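Long-range contact in histone-lysine N-methyltransferase family member SUVH9 (Arabidopsis thaliana, PDB 4NJ5), which acts in gene silencing, lacks methyltransferase activity, and may bind methylated DNA and recruit RNA polymerase V to chromatin: residues 251-260 with 276-284. Numbering follows the deposited sequence.
Sequences INFDISNGKE and PLYYEYLAQ
Tyr281 lies flat against the backbone of Ser256, whose CA sits 3.3 Å from the ring centroid and almost on the ring normal, a CH-pi contact over one face. The ring reaches this place because its CG stands anti to the backbone N (chi1 -164°), which lays the ring over Ser256 and brings its hydroxyl end to Glu260. There the hydroxyl gives a hydrogen bond of 2.7 Å from Tyr281 OH to Glu260 OE2, taken on the anti lone pair at the ring's edge, with carboxylate and ring planes 76° apart. Val457 N is also bonded to this hydroxyl, so the phenol is gripped at its end as well as across its face. Ser256 to Lys259 form a type I' beta turn, and the contact packs this turn, which follows edge strand 250-252 of a four-stranded mixed sheet, against strand 280-281, itself paired in parallel with 454-455 of the SET region. A phenylalanine in place of Tyr281 lacks the hydroxyl and would probably leave Glu260 OE2 and Val457 N without their shared partner. Lys259, extended beyond CG, reaches across so that NZ donates a hydrogen bond of 3.1 Å to Tyr281 O, in the carbonyl plane on a lone pair; the same ammonium also donates to a water that gives a weak bond to Glu280 OE2. On the apolar side, Ile255 CG2 meets Leu277 CD1 at 3.6 Å, while its CG1 approaches Tyr281 CD1 and Leu266 of strand 264-267 touches both aliphatic side chains.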
ATOM      1  N   ILE A 251       0.955 -14.549 -22.254  1.00 33.43           N
ATOM      2  CA  ILE A 251       0.926 -14.272 -23.681  1.00 33.23           C
ATOM      3  C   ILE A 251       2.135 -13.443 -24.068  1.00 31.28           C
ATOM      4  O   ILE A 251       2.814 -13.732 -25.050  1.00 33.27           O
ATOM      5  CB  ILE A 251      -0.333 -13.469 -24.047  1.00 33.37           C
ATOM      6  CG1 ILE A 251      -1.591 -14.225 -23.616  1.00 30.93           C
ATOM      7  CG2 ILE A 251      -0.355 -13.154 -25.533  1.00 33.90           C
ATOM      8  CD1 ILE A 251      -2.791 -13.330 -23.420  1.00 29.49           C
ATOM      9  N   ASN A 252       2.396 -12.409 -23.275  1.00 29.10           N
ATOM     10  CA  ASN A 252       3.465 -11.463 -23.552  1.00 32.18           C
ATOM     11  C   ASN A 252       3.938 -10.820 -22.250  1.00 34.79           C
ATOM     12  O   ASN A 252       3.122 -10.485 -21.389  1.00 34.94           O
ATOM     13  CB  ASN A 252       2.963 -10.392 -24.520  1.00 35.73           C
ATOM     14  CG  ASN A 252       4.087  -9.604 -25.154  1.00 40.11           C
ATOM     15  OD1 ASN A 252       4.703  -8.753 -24.512  1.00 39.04           O
ATOM     16  ND2 ASN A 252       4.354  -9.875 -26.429  1.00 44.15           N
ATOM     17  N   PHE A 253       5.248 -10.650 -22.099  1.00 30.02           N
ATOM     18  CA  PHE A 253       5.795 -10.124 -20.850  1.00 27.06           C
ATOM     19  C   PHE A 253       6.008  -8.611 -20.851  1.00 25.02           C
ATOM     20  O   PHE A 253       6.447  -8.039 -19.853  1.00 22.57           O
ATOM     21  CB  PHE A 253       7.084 -10.853 -20.460  1.00 27.83           C
ATOM     22  CG  PHE A 253       6.847 -12.142 -19.727  1.00 28.53           C
ATOM     23  CD1 PHE A 253       6.212 -12.141 -18.495  1.00 23.36           C
ATOM     24  CD2 PHE A 253       7.261 -13.351 -20.265  1.00 25.09           C
ATOM     25  CE1 PHE A 253       5.989 -13.324 -17.815  1.00 22.26           C
ATOM     26  CE2 PHE A 253       7.043 -14.535 -19.591  1.00 25.30           C
ATOM     27  CZ  PHE A 253       6.406 -14.522 -18.364  1.00 24.71           C
ATOM     28  N   ASP A 254       5.687  -7.968 -21.969  1.00 26.92           N
ATOM     29  CA  ASP A 254       5.762  -6.514 -22.067  1.00 26.02           C
ATOM     30  C   ASP A 254       4.913  -5.991 -23.225  1.00 28.02           C
ATOM     31  O   ASP A 254       5.382  -5.942 -24.363  1.00 27.98           O
ATOM     32  CB  ASP A 254       7.218  -6.059 -22.231  1.00 28.23           C
ATOM     33  CG  ASP A 254       7.374  -4.557 -22.113  1.00 29.45           C
ATOM     34  OD1 ASP A 254       6.443  -3.913 -21.586  1.00 23.89           O
ATOM     35  OD2 ASP A 254       8.423  -4.024 -22.535  1.00 22.74           O
ATOM     36  N   ILE A 255       3.664  -5.618 -22.939  1.00 32.83           N
ATOM     37  CA  ILE A 255       2.770  -5.056 -23.952  1.00 31.29           C
ATOM     38  C   ILE A 255       3.097  -3.589 -24.121  1.00 33.38           C
ATOM     39  O   ILE A 255       2.833  -2.998 -25.163  1.00 39.94           O
ATOM     40  CB  ILE A 255       1.291  -5.198 -23.566  1.00 28.77           C
ATOM     41  CG1 ILE A 255       0.997  -4.405 -22.292  1.00 30.50           C
ATOM     42  CG2 ILE A 255       0.927  -6.648 -23.403  1.00 31.24           C
ATOM     43  CD1 ILE A 255      -0.487  -4.294 -21.983  1.00 36.35           C
ATOM     44  N   SER A 256       3.681  -3.002 -23.083  1.00 26.48           N
ATOM     45  CA  SER A 256       4.278  -1.680 -23.203  1.00 30.10           C
ATOM     46  C   SER A 256       5.272  -1.736 -24.318  1.00 37.85           C
ATOM     47  O   SER A 256       5.533  -0.770 -25.004  1.00 37.23           O
ATOM     48  CB  SER A 256       4.961  -1.287 -21.909  1.00 34.02           C
ATOM     49  OG  SER A 256       6.343  -1.153 -22.116  1.00 32.58           O
ATOM     50  N   ASN A 257       5.868  -2.901 -24.456  1.00 60.44           N
ATOM     51  CA  ASN A 257       6.715  -3.187 -25.607  1.00 61.98           C
ATOM     52  C   ASN A 257       7.901  -2.236 -25.597  1.00 62.56           C
ATOM     53  O   ASN A 257       8.220  -1.563 -26.593  1.00 65.11           O
ATOM     54  CB  ASN A 257       5.907  -3.099 -26.927  1.00 76.34           C
ATOM     55  CG  ASN A 257       6.257  -4.178 -27.901  1.00 79.18           C
ATOM     56  OD1 ASN A 257       5.522  -5.162 -28.051  1.00 79.48           O
ATOM     57  ND2 ASN A 257       7.404  -4.027 -28.554  1.00 81.88           N
ATOM     58  N   GLY A 258       8.548  -2.203 -24.430  1.00 39.19           N
ATOM     59  CA  GLY A 258       9.722  -1.371 -24.182  1.00 31.91           C
ATOM     60  C   GLY A 258       9.444   0.133 -24.145  1.00 27.16           C
ATOM     61  O   GLY A 258      10.379   0.950 -24.008  1.00 24.82           O
ATOM     62  N   LYS A 259       8.170   0.519 -24.248  1.00 29.96           N
ATOM     63  CA  LYS A 259       7.855   1.956 -24.150  1.00 27.93           C
ATOM     64  C   LYS A 259       7.769   2.479 -22.719  1.00 27.24           C
ATOM     65  O   LYS A 259       7.739   3.697 -22.496  1.00 26.88           O
ATOM     66  CB  LYS A 259       6.592   2.354 -24.922  1.00 23.56           C
ATOM     67  CG  LYS A 259       6.720   2.290 -26.433  1.00 24.81           C
ATOM     68  CD  LYS A 259       5.351   2.284 -27.092  1.00 27.20           C
ATOM     69  CE  LYS A 259       5.484   2.303 -28.603  1.00 34.23           C
ATOM     70  NZ  LYS A 259       4.181   2.017 -29.274  1.00 37.17           N
ATOM     71  N   GLU A 260       7.707   1.547 -21.774  1.00 22.42           N
ATOM     72  CA  GLU A 260       7.823   1.850 -20.364  1.00 24.99           C
ATOM     73  C   GLU A 260       9.220   1.426 -19.931  1.00 29.26           C
ATOM     74  O   GLU A 260       9.885   0.652 -20.620  1.00 30.26           O
ATOM     75  CB  GLU A 260       6.773   1.077 -19.561  1.00 18.50           C
ATOM     76  CG  GLU A 260       5.311   1.403 -19.881  1.00 17.68           C
ATOM     77  CD  GLU A 260       4.838   2.733 -19.321  1.00 22.11           C
ATOM     78  OE1 GLU A 260       5.680   3.547 -18.886  1.00 21.34           O
ATOM     79  OE2 GLU A 260       3.610   2.965 -19.321  1.00 23.19           O
ATOM     80  N   PRO A 276      -5.554  -6.876 -25.492  1.00 34.74           N
ATOM     81  CA  PRO A 276      -4.625  -5.782 -25.174  1.00 32.22           C
ATOM     82  C   PRO A 276      -3.459  -5.632 -26.154  1.00 31.23           C
ATOM     83  O   PRO A 276      -2.957  -4.521 -26.327  1.00 30.52           O
ATOM     84  CB  PRO A 276      -4.102  -6.162 -23.784  1.00 30.33           C
ATOM     85  CG  PRO A 276      -5.206  -6.935 -23.179  1.00 27.68           C
ATOM     86  CD  PRO A 276      -5.795  -7.730 -24.311  1.00 33.76           C
ATOM     87  N   LEU A 277      -3.047  -6.727 -26.784  1.00 36.07           N
ATOM     88  CA  LEU A 277      -1.980  -6.697 -27.784  1.00 37.58           C
ATOM     89  C   LEU A 277      -2.339  -5.808 -28.975  1.00 36.75           C
ATOM     90  O   LEU A 277      -1.482  -5.146 -29.555  1.00 41.17           O
ATOM     91  CB  LEU A 277      -1.691  -8.118 -28.272  1.00 36.62           C
ATOM     92  CG  LEU A 277      -0.385  -8.798 -27.853  1.00 35.08           C
ATOM     93  CD1 LEU A 277       0.087  -8.314 -26.496  1.00 31.44           C
ATOM     94  CD2 LEU A 277      -0.554 -10.309 -27.843  1.00 35.69           C
ATOM     95  N   TYR A 278      -3.619  -5.778 -29.314  1.00 28.17           N
ATOM     96  CA  TYR A 278      -4.098  -5.096 -30.510  1.00 34.33           C
ATOM     97  C   TYR A 278      -4.238  -3.571 -30.400  1.00 32.79           C
ATOM     98  O   TYR A 278      -4.509  -2.902 -31.390  1.00 33.88           O
ATOM     99  CB  TYR A 278      -5.405  -5.750 -30.948  1.00 47.64           C
ATOM    100  CG  TYR A 278      -5.260  -7.231 -31.189  1.00 55.40           C
ATOM    101  CD1 TYR A 278      -4.209  -7.723 -31.945  1.00 57.72           C
ATOM    102  CD2 TYR A 278      -6.155  -8.138 -30.638  1.00 59.04           C
ATOM    103  CE1 TYR A 278      -4.065  -9.075 -32.166  1.00 61.43           C
ATOM    104  CE2 TYR A 278      -6.017  -9.495 -30.855  1.00 62.03           C
ATOM    105  CZ  TYR A 278      -4.968  -9.952 -31.620  1.00 64.30           C
ATOM    106  OH  TYR A 278      -4.812 -11.294 -31.846  1.00 68.18           O
ATOM    107  N   TYR A 279      -4.065  -3.024 -29.203  1.00 32.52           N
ATOM    108  CA  TYR A 279      -3.968  -1.574 -29.069  1.00 33.95           C
ATOM    109  C   TYR A 279      -2.529  -1.174 -29.351  1.00 32.20           C
ATOM    110  O   TYR A 279      -1.614  -1.990 -29.218  1.00 35.06           O
ATOM    111  CB  TYR A 279      -4.346  -1.104 -27.661  1.00 41.22           C
ATOM    112  CG  TYR A 279      -5.766  -1.417 -27.253  1.00 44.86           C
ATOM    113  CD1 TYR A 279      -6.807  -0.551 -27.562  1.00 45.82           C
ATOM    114  CD2 TYR A 279      -6.061  -2.570 -26.538  1.00 46.26           C
ATOM    115  CE1 TYR A 279      -8.107  -0.836 -27.179  1.00 48.20           C
ATOM    116  CE2 TYR A 279      -7.352  -2.861 -26.154  1.00 48.58           C
ATOM    117  CZ  TYR A 279      -8.372  -1.992 -26.477  1.00 50.57           C
ATOM    118  OH  TYR A 279      -9.661  -2.286 -26.094  1.00 52.44           O
ATOM    119  N   GLU A 280      -2.321   0.078 -29.737  1.00 28.23           N
ATOM    120  CA  GLU A 280      -0.974   0.616 -29.786  1.00 32.47           C
ATOM    121  C   GLU A 280      -0.680   1.187 -28.411  1.00 32.69           C
ATOM    122  O   GLU A 280      -1.397   2.069 -27.934  1.00 30.92           O
ATOM    123  CB  GLU A 280      -0.852   1.703 -30.851  1.00 47.14           C
ATOM    124  CG  GLU A 280       0.459   2.464 -30.792  1.00 52.20           C
ATOM    125  CD  GLU A 280       0.556   3.548 -31.843  1.00 60.25           C
ATOM    126  OE1 GLU A 280       0.001   3.365 -32.948  1.00 63.02           O
ATOM    127  OE2 GLU A 280       1.184   4.587 -31.557  1.00 63.74           O
ATOM    128  N   TYR A 281       0.360   0.674 -27.765  1.00 35.96           N
ATOM    129  CA  TYR A 281       0.697   1.126 -26.425  1.00 31.71           C
ATOM    130  C   TYR A 281       1.187   2.569 -26.440  1.00 32.27           C
ATOM    131  O   TYR A 281       2.000   2.952 -27.281  1.00 32.51           O
ATOM    132  CB  TYR A 281       1.741   0.218 -25.773  1.00 22.92           C
ATOM    133  CG  TYR A 281       1.820   0.416 -24.279  1.00 21.61           C
ATOM    134  CD1 TYR A 281       1.099  -0.396 -23.414  1.00 18.50           C
ATOM    135  CD2 TYR A 281       2.593   1.433 -23.733  1.00 19.45           C
ATOM    136  CE1 TYR A 281       1.159  -0.209 -22.048  1.00 19.82           C
ATOM    137  CE2 TYR A 281       2.657   1.629 -22.372  1.00 17.88           C
ATOM    138  CZ  TYR A 281       1.939   0.806 -21.532  1.00 20.92           C
ATOM    139  OH  TYR A 281       2.000   1.000 -20.171  1.00 20.08           O
ATOM    140  N   LEU A 282       0.684   3.360 -25.499  1.00 26.06           N
ATOM    141  CA  LEU A 282       1.039   4.768 -25.399  1.00 24.86           C
ATOM    142  C   LEU A 282       1.290   5.123 -23.938  1.00 26.22           C
ATOM    143  O   LEU A 282       0.362   5.149 -23.130  1.00 29.12           O
ATOM    144  CB  LEU A 282      -0.082   5.631 -25.975  1.00 20.73           C
ATOM    145  CG  LEU A 282       0.131   7.142 -25.912  1.00 21.12           C
ATOM    146  CD1 LEU A 282       1.379   7.552 -26.691  1.00 20.64           C
ATOM    147  CD2 LEU A 282      -1.098   7.882 -26.418  1.00 23.25           C
ATOM    148  N   ALA A 283       2.547   5.400 -23.604  1.00 28.94           N
ATOM    149  CA  ALA A 283       2.957   5.523 -22.207  1.00 28.10           C
ATOM    150  C   ALA A 283       2.528   6.837 -21.562  1.00 26.10           C
ATOM    151  O   ALA A 283       2.350   6.911 -20.348  1.00 28.50           O
ATOM    152  CB  ALA A 283       4.461   5.329 -22.075  1.00 18.67           C
ATOM    153  N   GLN A 284       2.371   7.873 -22.376  1.00 18.18           N
ATOM    154  CA  GLN A 284       1.956   9.177 -21.876  1.00 18.68           C
ATOM    155  C   GLN A 284       0.812   9.711 -22.724  1.00 18.58           C
ATOM    156  O   GLN A 284       0.774   9.480 -23.930  1.00 19.81           O
ATOM    157  CB  GLN A 284       3.125  10.162 -21.905  1.00 25.21           C
ATOM    158  CG  GLN A 284       4.341   9.723 -21.109  1.00 30.90           C
ATOM    159  CD  GLN A 284       5.374  10.825 -20.989  1.00 40.35           C
ATOM    160  OE1 GLN A 284       5.151  11.830 -20.312  1.00 42.81           O
ATOM    161  NE2 GLN A 284       6.507  10.649 -21.660  1.00 42.02           N
TER
HETATM  162  O   HOH W   1       4.086   3.264 -31.767  1.00 40.26           O